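Local coordinates for protein five-membered-cyclitol-phosphate synthase (Streptomyces citricolor, PDB 6K96) that belongs to the myo-inositol-1-phosphate synthase family and binds nicotinamide-adenine-dinucleotide in a Rossmann-type domain beside a long mixed-sheet domain, at residues Ile5-Ala10 / Asp302-Ala307; Tyr130-Gly135 / Ile141-Ala146; Glu167-Phe172 / Val177-Asp182. All blocks are in the same frame, centred on the assembly; numbering follows the deposited sequence.

Interaction 1 (Ile5-Ala10 / Asp302-Ala307); sequences IRLAVA and DLIRIA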
loop_
_atom_site.group_PDB
_atom_site.type_symbol
_atom_site.label_atom_id
_atom_site.label_comp_id
_atom_site.label_asym_id
_atom_site.label_seq_id
_atom_site.Cartn_x
_atom_site.Cartn_y
_atom_site.Cartn_z
ATOM N N ILE B 5 22.315 28.685 23.037
ATOM C CA ILE B 5 22.431 29.427 21.741
ATOM C C ILE B 5 21.418 30.579 21.695
ATOM O O ILE B 5 20.205 30.311 21.789
ATOM C CB ILE B 5 22.159 28.544 20.513
ATOM C CG1 ILE B 5 23.104 27.348 20.371
ATOM C CG2 ILE B 5 22.178 29.418 19.281
ATOM C CD1 ILE B 5 22.628 26.333 19.320
ATOM N N ARG B 6 21.895 31.799 21.468
ATOM C CA ARG B 6 21.052 32.985 21.195
ATOM C C ARG B 6 20.767 33.007 19.672
ATOM O O ARG B 6 21.688 33.308 18.849
ATOM C CB ARG B 6 21.741 34.227 21.786
ATOM C CG ARG B 6 21.983 34.164 23.292
ATOM C CD ARG B 6 22.947 35.207 23.842
ATOM N NE ARG B 6 24.310 35.089 23.313
ATOM C CZ ARG B 6 25.350 34.428 23.855
ATOM N NH1 ARG B 6 25.227 33.746 24.987
ATOM N NH2 ARG B 6 26.524 34.423 23.237
ATOM N N LEU B 7 19.538 32.651 19.291
ATOM C CA LEU B 7 19.222 32.199 17.918
ATOM C C LEU B 7 18.238 33.178 17.284
ATOM O O LEU B 7 17.204 33.470 17.885
ATOM C CB LEU B 7 18.671 30.769 17.947
ATOM C CG LEU B 7 18.321 30.169 16.582
ATOM C CD1 LEU B 7 19.568 29.808 15.799
ATOM C CD2 LEU B 7 17.415 28.958 16.745
ATOM N N ALA B 8 18.622 33.684 16.110
ATOM C CA ALA B 8 17.876 34.694 15.335
ATOM C C ALA B 8 17.279 33.981 14.124
ATOM O O ALA B 8 17.908 33.002 13.656
ATOM C CB ALA B 8 18.771 35.829 14.937
ATOM N N VAL B 9 16.132 34.453 13.646
ATOM C CA VAL B 9 15.307 33.696 12.675
ATOM C C VAL B 9 14.891 34.652 11.578
ATOM O O VAL B 9 14.245 35.660 11.859
ATOM C CB VAL B 9 14.105 33.070 13.406
ATOM C CG1 VAL B 9 12.897 32.900 12.499
ATOM C CG2 VAL B 9 14.491 31.755 14.110
ATOM N N ALA B 10 15.247 34.348 10.352
ATOM C CA ALA B 10 14.717 35.088 9.202
ATOM C C ALA B 10 13.674 34.157 8.607
ATOM O O ALA B 10 14.047 33.170 8.007
ATOM C CB ALA B 10 15.838 35.473 8.250
ATOM N N ASP B 302 20.919 20.124 14.384
ATOM C CA ASP B 302 22.324 19.764 14.061
ATOM C C ASP B 302 23.057 21.048 13.594
ATOM O O ASP B 302 23.928 21.512 14.317
ATOM C CB ASP B 302 22.307 18.653 12.995
ATOM C CG ASP B 302 22.534 17.253 13.532
ATOM O OD1 ASP B 302 23.703 16.912 13.700
ATOM O OD2 ASP B 302 21.553 16.490 13.760
ATOM N N LEU B 303 22.639 21.651 12.470
ATOM C CA LEU B 303 23.340 22.792 11.825
ATOM C C LEU B 303 23.464 23.985 12.793
ATOM O O LEU B 303 24.539 24.586 12.820
ATOM C CB LEU B 303 22.599 23.207 10.542
ATOM C CG LEU B 303 22.558 22.169 9.429
ATOM C CD1 LEU B 303 21.885 22.756 8.217
ATOM C CD2 LEU B 303 23.941 21.672 9.065
ATOM N N ILE B 304 22.414 24.366 13.516
ATOM C CA ILE B 304 22.501 25.589 14.368
ATOM C C ILE B 304 23.511 25.349 15.483
ATOM O O ILE B 304 24.141 26.321 15.925
ATOM C CB ILE B 304 21.172 26.079 14.953
ATOM C CG1 ILE B 304 20.482 24.988 15.768
ATOM C CG2 ILE B 304 20.296 26.663 13.862
ATOM C CD1 ILE B 304 19.126 25.398 16.260
ATOM N N ARG B 305 23.650 24.115 15.955
ATOM C CA ARG B 305 24.618 23.828 17.038
ATOM C C ARG B 305 26.004 23.752 16.391
ATOM O O ARG B 305 26.993 24.151 17.075
ATOM C CB ARG B 305 24.309 22.542 17.803
ATOM C CG ARG B 305 23.152 22.610 18.790
ATOM C CD ARG B 305 22.251 21.384 18.688
ATOM N NE ARG B 305 22.643 20.164 19.371
ATOM C CZ ARG B 305 22.325 18.916 18.991
ATOM N NH1 ARG B 305 21.615 18.657 17.912
ATOM N NH2 ARG B 305 22.711 17.895 19.707
ATOM N N ILE B 306 26.101 23.255 15.149
ATOM C CA ILE B 306 27.419 23.190 14.471
ATOM C C ILE B 306 27.904 24.626 14.362
ATOM O O ILE B 306 29.067 24.889 14.713
ATOM C CB ILE B 306 27.386 22.466 13.126
ATOM C CG1 ILE B 306 26.914 21.021 13.231
ATOM C CG2 ILE B 306 28.772 22.506 12.514
ATOM C CD1 ILE B 306 26.513 20.434 11.882
ATOM N N ALA B 307 26.978 25.506 13.987
ATOM C CA ALA B 307 27.143 26.970 13.831
ATOM C C ALA B 307 27.672 27.587 15.122
ATOM O O ALA B 307 28.812 28.096 15.111
ATOM C CB ALA B 307 25.817 27.581 13.444
#
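Strand 5-10 and helix segment 302-307 pass at 118° with their axes 9.9 Å apart at the closest, Ile5 lying nearest Arg305 and Leu7 nearest Ile304. No hydrogen bond links them; side-chain methyls make most of the contact. Ile304 presents two branches to Leu7: CG2 meets Leu7 CD1 at 3.8 Å, and CD1 lies 4.0 Å from Leu7 CD2. With CG1 set between backbone N and carbonyl carbon (chi1 56°), both branches face Leu7, the two side chains crossing at about a right angle. Strand 5-10 is the first strand of the parallel Rossmann sheet, flanked there by strands 55-62 and 127-130, and helix 292-313 returns to it from far along the chain. Leu19 of helix 14-31 touches both Leu7 and Ile304, so two helices share this patch of the sheet. Nearer the start of the strand, Ile5 extends CD1 to the backbone of the helix, 3.7 Å from Ile304 O, and also to the aliphatic part of Arg305, 3.8 Å from CG. Beyond CG, Arg305 bends at chi2 and chi3 and leads its guanidinium away from the strand, where NE and NH2 hydrogen-bond to the carbonyl oxygens of Ile50 and Arg44.

Interaction 2 (Tyr130-Gly135 / Ile141-Ala146); sequences YSLPTG and IAYARA. With NAD (nicotinamide-adenine-dinucleotide), chain G.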
loop_
_atom_site.group_PDB
_atom_site.type_symbol
_atom_site.label_atom_id
_atom_site.label_comp_id
_atom_site.label_asym_id
_atom_site.label_seq_id
_atom_site.Cartn_x
_atom_site.Cartn_y
_atom_site.Cartn_z
ATOM N N TYR B 130 18.316 31.357 8.374
ATOM C CA TYR B 130 17.590 31.818 7.187
ATOM C C TYR B 130 16.569 30.770 6.795
ATOM O O TYR B 130 16.977 29.686 6.307
ATOM C CB TYR B 130 18.588 32.069 6.058
ATOM C CG TYR B 130 17.947 32.509 4.768
ATOM C CD1 TYR B 130 17.475 33.806 4.627
ATOM C CD2 TYR B 130 17.787 31.633 3.705
ATOM C CE1 TYR B 130 16.894 34.239 3.440
ATOM C CE2 TYR B 130 17.188 32.049 2.522
ATOM C CZ TYR B 130 16.759 33.361 2.377
ATOM O OH TYR B 130 16.203 33.786 1.207
ATOM N N SER B 131 15.297 31.057 6.952
ATOM C CA SER B 131 14.265 30.003 6.774
ATOM C C SER B 131 13.093 30.557 5.969
ATOM O O SER B 131 11.934 30.219 6.278
ATOM C CB SER B 131 13.816 29.455 8.102
ATOM O OG SER B 131 13.383 28.091 7.974
ATOM N N LEU B 132 13.406 31.314 4.931
ATOM C CA LEU B 132 12.427 31.936 4.006
ATOM C C LEU B 132 12.000 30.918 2.960
ATOM O O LEU B 132 12.606 29.861 2.802
ATOM C CB LEU B 132 13.088 33.139 3.303
ATOM C CG LEU B 132 12.950 34.502 3.986
ATOM C CD1 LEU B 132 13.753 34.503 5.268
ATOM C CD2 LEU B 132 13.435 35.610 3.087
ATOM N N PRO B 133 10.990 31.285 2.145
ATOM C CA PRO B 133 10.626 30.457 1.009
ATOM C C PRO B 133 11.831 30.219 0.081
ATOM O O PRO B 133 12.798 31.000 0.042
ATOM C CB PRO B 133 9.487 31.276 0.339
ATOM C CG PRO B 133 8.945 32.188 1.410
ATOM C CD PRO B 133 10.144 32.495 2.289
ATOM N N THR B 134 11.779 29.129 -0.659
ATOM C CA THR B 134 12.750 28.830 -1.730
ATOM C C THR B 134 12.510 29.854 -2.844
ATOM O O THR B 134 11.335 30.213 -3.013
ATOM C CB THR B 134 12.607 27.380 -2.188
ATOM O OG1 THR B 134 13.212 26.602 -1.155
ATOM C CG2 THR B 134 13.247 27.077 -3.523
ATOM N N GLY B 135 13.583 30.352 -3.473
ATOM C CA GLY B 135 13.534 31.105 -4.725
ATOM C C GLY B 135 13.986 32.547 -4.547
ATOM O O GLY B 135 13.985 33.297 -5.581
ATOM N N ILE B 141 21.218 36.296 0.038
ATOM C CA ILE B 141 22.454 37.144 -0.015
ATOM C C ILE B 141 22.354 38.224 1.074
ATOM O O ILE B 141 23.318 38.409 1.806
ATOM C CB ILE B 141 22.636 37.748 -1.435
ATOM C CG1 ILE B 141 23.429 36.815 -2.353
ATOM C CG2 ILE B 141 23.246 39.139 -1.372
ATOM C CD1 ILE B 141 24.747 36.401 -1.754
ATOM N N ALA B 142 21.211 38.913 1.152
ATOM C CA ALA B 142 20.984 40.117 1.985
ATOM C C ALA B 142 21.085 39.735 3.453
ATOM O O ALA B 142 21.956 40.298 4.119
ATOM C CB ALA B 142 19.673 40.785 1.649
ATOM N N TYR B 143 20.245 38.820 3.943
ATOM C CA TYR B 143 20.330 38.346 5.342
ATOM C C TYR B 143 21.740 37.840 5.641
ATOM O O TYR B 143 22.193 37.950 6.794
ATOM C CB TYR B 143 19.283 37.260 5.650
ATOM C CG TYR B 143 17.910 37.840 5.826
ATOM C CD1 TYR B 143 17.558 38.458 7.013
ATOM C CD2 TYR B 143 17.015 37.858 4.787
ATOM C CE1 TYR B 143 16.319 39.062 7.173
ATOM C CE2 TYR B 143 15.788 38.478 4.920
ATOM C CZ TYR B 143 15.440 39.085 6.108
ATOM O OH TYR B 143 14.198 39.630 6.228
ATOM N N ALA B 144 22.436 37.315 4.642
ATOM C CA ALA B 144 23.795 36.765 4.843
ATOM C C ALA B 144 24.804 37.920 5.067
ATOM O O ALA B 144 25.680 37.826 5.942
ATOM C CB ALA B 144 24.136 35.834 3.693
ATOM N N ARG B 145 24.689 39.013 4.337
ATOM C CA ARG B 145 25.648 40.146 4.496
ATOM C C ARG B 145 25.292 40.876 5.793
ATOM O O ARG B 145 26.215 41.299 6.503
ATOM C CB ARG B 145 25.651 40.993 3.230
ATOM C CG ARG B 145 26.043 40.157 2.018
ATOM C CD ARG B 145 26.743 40.941 0.934
ATOM N NE ARG B 145 25.813 41.603 0.024
ATOM C CZ ARG B 145 26.167 42.515 -0.868
ATOM N NH1 ARG B 145 27.434 42.895 -0.964
ATOM N NH2 ARG B 145 25.254 43.053 -1.661
ATOM N N ALA B 146 23.993 40.896 6.132
ATOM C CA ALA B 146 23.463 41.465 7.394
ATOM C C ALA B 146 24.145 40.749 8.546
ATOM O O ALA B 146 24.663 41.421 9.417
ATOM C CB ALA B 146 21.975 41.328 7.448
HETATM P PA NAD G . 7.269 28.497 5.558
HETATM O O1A NAD G . 6.589 28.868 4.297
HETATM O O2A NAD G . 6.406 27.817 6.585
HETATM O O5B NAD G . 8.104 29.656 6.226
HETATM C C5B NAD G . 8.369 30.787 5.363
HETATM C C4B NAD G . 8.312 32.050 6.180
HETATM O O4B NAD G . 9.078 33.147 5.578
HETATM C C3B NAD G . 6.889 32.592 6.345
HETATM O O3B NAD G . 6.715 32.995 7.697
HETATM C C2B NAD G . 6.905 33.813 5.429
HETATM O O2B NAD G . 5.806 34.575 5.837
HETATM C C1B NAD G . 8.310 34.328 5.758
HETATM N N9A NAD G . 8.873 35.353 4.901
HETATM C C8A NAD G . 8.566 35.503 3.570
HETATM N N7A NAD G . 9.276 36.438 2.980
HETATM C C5A NAD G . 10.128 36.916 3.970
HETATM C C6A NAD G . 11.123 37.914 3.945
HETATM N N6A NAD G . 11.436 38.590 2.845
HETATM N N1A NAD G . 11.831 38.132 5.086
HETATM C C2A NAD G . 11.487 37.423 6.178
HETATM N N3A NAD G . 10.560 36.478 6.314
HETATM C C4A NAD G . 9.903 36.250 5.161
HETATM O O3 NAD G . 8.452 27.510 5.177
HETATM P PN NAD G . 9.070 26.282 6.012
HETATM O O1N NAD G . 9.441 26.792 7.351
HETATM O O2N NAD G . 8.092 25.171 5.778
HETATM O O5D NAD G . 10.422 26.016 5.174
HETATM C C5D NAD G . 11.410 27.124 5.098
HETATM C C4D NAD G . 12.405 26.832 4.013
HETATM O O4D NAD G . 13.181 25.648 4.307
HETATM C C3D NAD G . 11.746 26.594 2.647
HETATM O O3D NAD G . 12.584 27.172 1.670
HETATM C C2D NAD G . 11.864 25.083 2.473
HETATM O O2D NAD G . 11.967 24.602 1.146
HETATM C C1D NAD G . 13.214 24.817 3.138
HETATM N N1N NAD G . 13.352 23.358 3.432
HETATM C C2N NAD G . 12.291 22.682 4.124
HETATM C C3N NAD G . 12.277 21.303 4.255
HETATM C C7N NAD G . 11.141 20.668 5.037
HETATM O O7N NAD G . 10.342 21.379 5.633
HETATM N N7N NAD G . 11.044 19.341 5.036
HETATM C C4N NAD G . 13.315 20.591 3.655
HETATM C C5N NAD G . 14.419 21.263 3.146
HETATM C C6N NAD G . 14.382 22.633 2.965
#
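The adenine end of the nicotinamide-adenine-dinucleotide pocket is built in part by Leu132 and Tyr143, which meet where the loop after strand 127-130 faces helix 137-149 of the Rossmann domain. Leu132 CD2 touches Tyr143 CE2 at 4.1 Å, and the same leucine lies over one face of the adenine, with CG 3.7 Å from C5A and CD2 3.4 Å from C6A. The tyrosine hydroxyl reaches the rim of the base: OH lies 3.0 Å from NAD N1A, and a hydrogen bond with Leu101 N helps fix the phenol. Tyr130 CE1 packs at 3.9 Å against Tyr143 CD2, which lies at the edge of the Tyr130 ring, close to its plane, while the two side chains cross at about a right angle. The loop also holds the nicotinamide ribose: NAD O3D donates to the backbone oxygen Leu132 O at 2.9 Å, and the side-chain Thr134 OG1 is likewise 2.9 Å from NAD O3D. Tyr143 also touches Ile116 of helix 111-122 and Phe154 of strand 153-156, while Tyr130 leans on Ala139 and Ala140 in the first turn of helix 137-149 and on Asn156 of strand 153-156.

Interaction 3 (Glu167-Phe172 / Val177-Asp182); sequences ELLEEF and VPLIGD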
loop_
_atom_site.group_PDB
_atom_site.type_symbol
_atom_site.label_atom_id
_atom_site.label_comp_id
_atom_site.label_asym_id
_atom_site.label_seq_id
_atom_site.Cartn_x
_atom_site.Cartn_y
_atom_site.Cartn_z
ATOM N N GLU B 167 33.388 33.892 -2.978
ATOM C CA GLU B 167 33.875 35.173 -2.384
ATOM C C GLU B 167 33.121 35.487 -1.079
ATOM O O GLU B 167 33.717 36.052 -0.169
ATOM C CB GLU B 167 33.795 36.329 -3.390
ATOM C CG GLU B 167 34.970 36.373 -4.363
ATOM C CD GLU B 167 35.936 37.553 -4.175
ATOM O OE1 GLU B 167 36.018 38.444 -5.095
ATOM O OE2 GLU B 167 36.614 37.600 -3.109
ATOM N N LEU B 168 31.840 35.170 -0.964
ATOM C CA LEU B 168 31.105 35.433 0.309
ATOM C C LEU B 168 31.628 34.501 1.425
ATOM O O LEU B 168 31.854 34.957 2.538
ATOM C CB LEU B 168 29.613 35.256 0.050
ATOM C CG LEU B 168 28.731 35.528 1.252
ATOM C CD1 LEU B 168 29.017 36.904 1.809
ATOM C CD2 LEU B 168 27.244 35.358 0.907
ATOM N N LEU B 169 31.888 33.233 1.083
ATOM C CA LEU B 169 32.566 32.212 1.926
ATOM C C LEU B 169 33.909 32.761 2.414
ATOM O O LEU B 169 34.070 32.869 3.632
ATOM C CB LEU B 169 32.720 30.931 1.091
ATOM C CG LEU B 169 33.374 29.710 1.756
ATOM C CD1 LEU B 169 32.743 29.359 3.114
ATOM C CD2 LEU B 169 33.350 28.509 0.810
ATOM N N GLU B 170 34.809 33.124 1.490
ATOM C CA GLU B 170 36.129 33.777 1.745
ATOM C C GLU B 170 35.956 34.853 2.831
ATOM O O GLU B 170 36.679 34.798 3.860
ATOM C CB GLU B 170 36.699 34.401 0.454
ATOM C CG GLU B 170 38.199 34.201 0.238
ATOM C CD GLU B 170 39.157 35.036 1.095
ATOM O OE1 GLU B 170 39.406 36.236 0.720
ATOM O OE2 GLU B 170 39.689 34.480 2.136
ATOM N N GLU B 171 35.029 35.792 2.629
ATOM C CA GLU B 171 34.837 36.913 3.587
ATOM C C GLU B 171 34.445 36.333 4.958
ATOM O O GLU B 171 35.170 36.610 5.910
ATOM C CB GLU B 171 33.920 37.980 2.971
ATOM C CG GLU B 171 34.651 38.850 1.926
ATOM C CD GLU B 171 36.148 39.149 2.164
ATOM O OE1 GLU B 171 36.472 39.859 3.146
ATOM O OE2 GLU B 171 37.017 38.638 1.383
ATOM N N PHE B 172 33.396 35.506 5.044
ATOM C CA PHE B 172 32.993 34.783 6.282
ATOM C C PHE B 172 34.201 34.042 6.877
ATOM O O PHE B 172 34.428 34.186 8.086
ATOM C CB PHE B 172 31.834 33.818 6.012
ATOM C CG PHE B 172 30.443 34.380 6.177
ATOM C CD1 PHE B 172 29.818 34.366 7.400
ATOM C CD2 PHE B 172 29.749 34.888 5.095
ATOM C CE1 PHE B 172 28.547 34.882 7.557
ATOM C CE2 PHE B 172 28.464 35.389 5.235
ATOM C CZ PHE B 172 27.868 35.393 6.472
ATOM N N VAL B 177 33.865 33.838 11.131
ATOM C CA VAL B 177 32.388 33.672 11.251
ATOM C C VAL B 177 32.004 32.425 10.462
ATOM O O VAL B 177 32.429 32.273 9.305
ATOM C CB VAL B 177 31.599 34.907 10.759
ATOM C CG1 VAL B 177 30.101 34.679 10.782
ATOM C CG2 VAL B 177 31.920 36.161 11.551
ATOM N N PRO B 178 31.191 31.507 11.066
ATOM C CA PRO B 178 30.730 30.306 10.380
ATOM C C PRO B 178 29.641 30.667 9.371
ATOM O O PRO B 178 28.792 31.488 9.664
ATOM C CB PRO B 178 30.161 29.399 11.485
ATOM C CG PRO B 178 30.424 30.116 12.795
ATOM C CD PRO B 178 30.663 31.572 12.440
ATOM N N LEU B 179 29.702 30.015 8.212
ATOM C CA LEU B 179 28.673 30.087 7.145
ATOM C C LEU B 179 28.303 28.647 6.763
ATOM O O LEU B 179 29.167 27.927 6.224
ATOM C CB LEU B 179 29.234 30.886 5.955
ATOM C CG LEU B 179 28.323 31.022 4.724
ATOM C CD1 LEU B 179 27.144 31.956 4.995
ATOM C CD2 LEU B 179 29.106 31.531 3.514
ATOM N N ILE B 180 27.063 28.239 7.031
ATOM C CA ILE B 180 26.632 26.812 6.955
ATOM C C ILE B 180 25.542 26.697 5.899
ATOM O O ILE B 180 24.463 27.277 6.082
ATOM C CB ILE B 180 26.179 26.310 8.340
ATOM C CG1 ILE B 180 27.245 26.624 9.397
ATOM C CG2 ILE B 180 25.807 24.834 8.306
ATOM C CD1 ILE B 180 28.599 25.988 9.153
ATOM N N GLY B 181 25.840 25.977 4.832
ATOM C CA GLY B 181 24.947 25.888 3.679
ATOM C C GLY B 181 25.592 25.109 2.553
ATOM O O GLY B 181 26.754 24.766 2.676
ATOM N N ASP B 182 24.800 24.804 1.516
ATOM C CA ASP B 182 23.410 25.256 1.433
ATOM C C ASP B 182 22.408 24.086 1.311
ATOM O O ASP B 182 22.779 23.001 0.870
ATOM C CB ASP B 182 23.200 26.173 0.223
ATOM C CG ASP B 182 24.184 27.314 0.168
ATOM O OD1 ASP B 182 24.326 27.989 1.191
ATOM O OD2 ASP B 182 24.843 27.474 -0.870
#
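Phe172 and Leu179 form the centre of this contact, the leucine fitting like a knob into the hollow between the phenyl face and the backbone of the helix. Leu179 CD1 sits over the ring, 3.8 Å from its centroid and 15° off the normal, a CH-pi contact. The second methyl, CD2, lies against the helix backbone, 3.9 Å from Leu169 CA and 4.3 Å from Leu169 CD1, with the ring atom Phe172 CD2 at 3.8 Å. With CG anti to the backbone N (chi1 178°), Leu179 extends its fork toward the helix, one prong over the ring and one against the turn before it. Val177 abuts the edge of the phenyl ring, CG1 meeting Phe172 CD1 near the ring plane at 3.4 Å. One face and one edge of the ring are thus met by residues two apart in sequence. Pro178 packs its ring on Ala310 and Arg311 of helix 292-313, while its O stays 3.8 Å from Phe172 CD1.

Val177 N donates to Phe172 O at 3.1 Å, nearly straight at 161°, tying the last turn of helix 166-174 to the chain that leads into strand 179-180. These are the second and third elements of the beta-alpha-beta unit begun by strand 153-156, whose Phe154 touches both Phe172 and Leu179. Leu148 of helix 137-149 also packs on Phe172. Farther on, Asp182, preceded by a cis peptide bond, forms a salt bridge with Arg164.

Phe172 O and Val177 O lie 3.0 Å apart without a bond, probably a mildly unfavourable approach offset by the Val177 N-H. That backbone bond is the sole polar link across the two segments; cohesion therefore rests on dispersion and close fit, with the charges of the exposed Glu167, Glu170 and Glu171 kept out of the apolar interface.

How the interactions relate
Interactions 1 and 3 both reach the parallel sheet, and interaction 2 sits at the C-terminal end of its strand 127-130; their centres are 13 to 15 Å apart. Interaction 2 lines the dinucleotide pocket; the Ile304 side chain of interaction 1 is about 12 Å from the ligand. Strand 5-10 meets the pocket loop directly, Ala10 O lying 2.7 Å from Ser131 N in a probable hydrogen bond and 3.1 Å from Leu132 CD1. Interactions 2 and 3 join through neighbouring helices, with Ala144 O 3.3 Å from Phe172 CZ and Ile141 CD1 3.8 Å from Leu168 CD2. Helix 292-313 links interaction 1 to interaction 3, Leu303 CD2 packing 3.7 Å from Ile180 CG2.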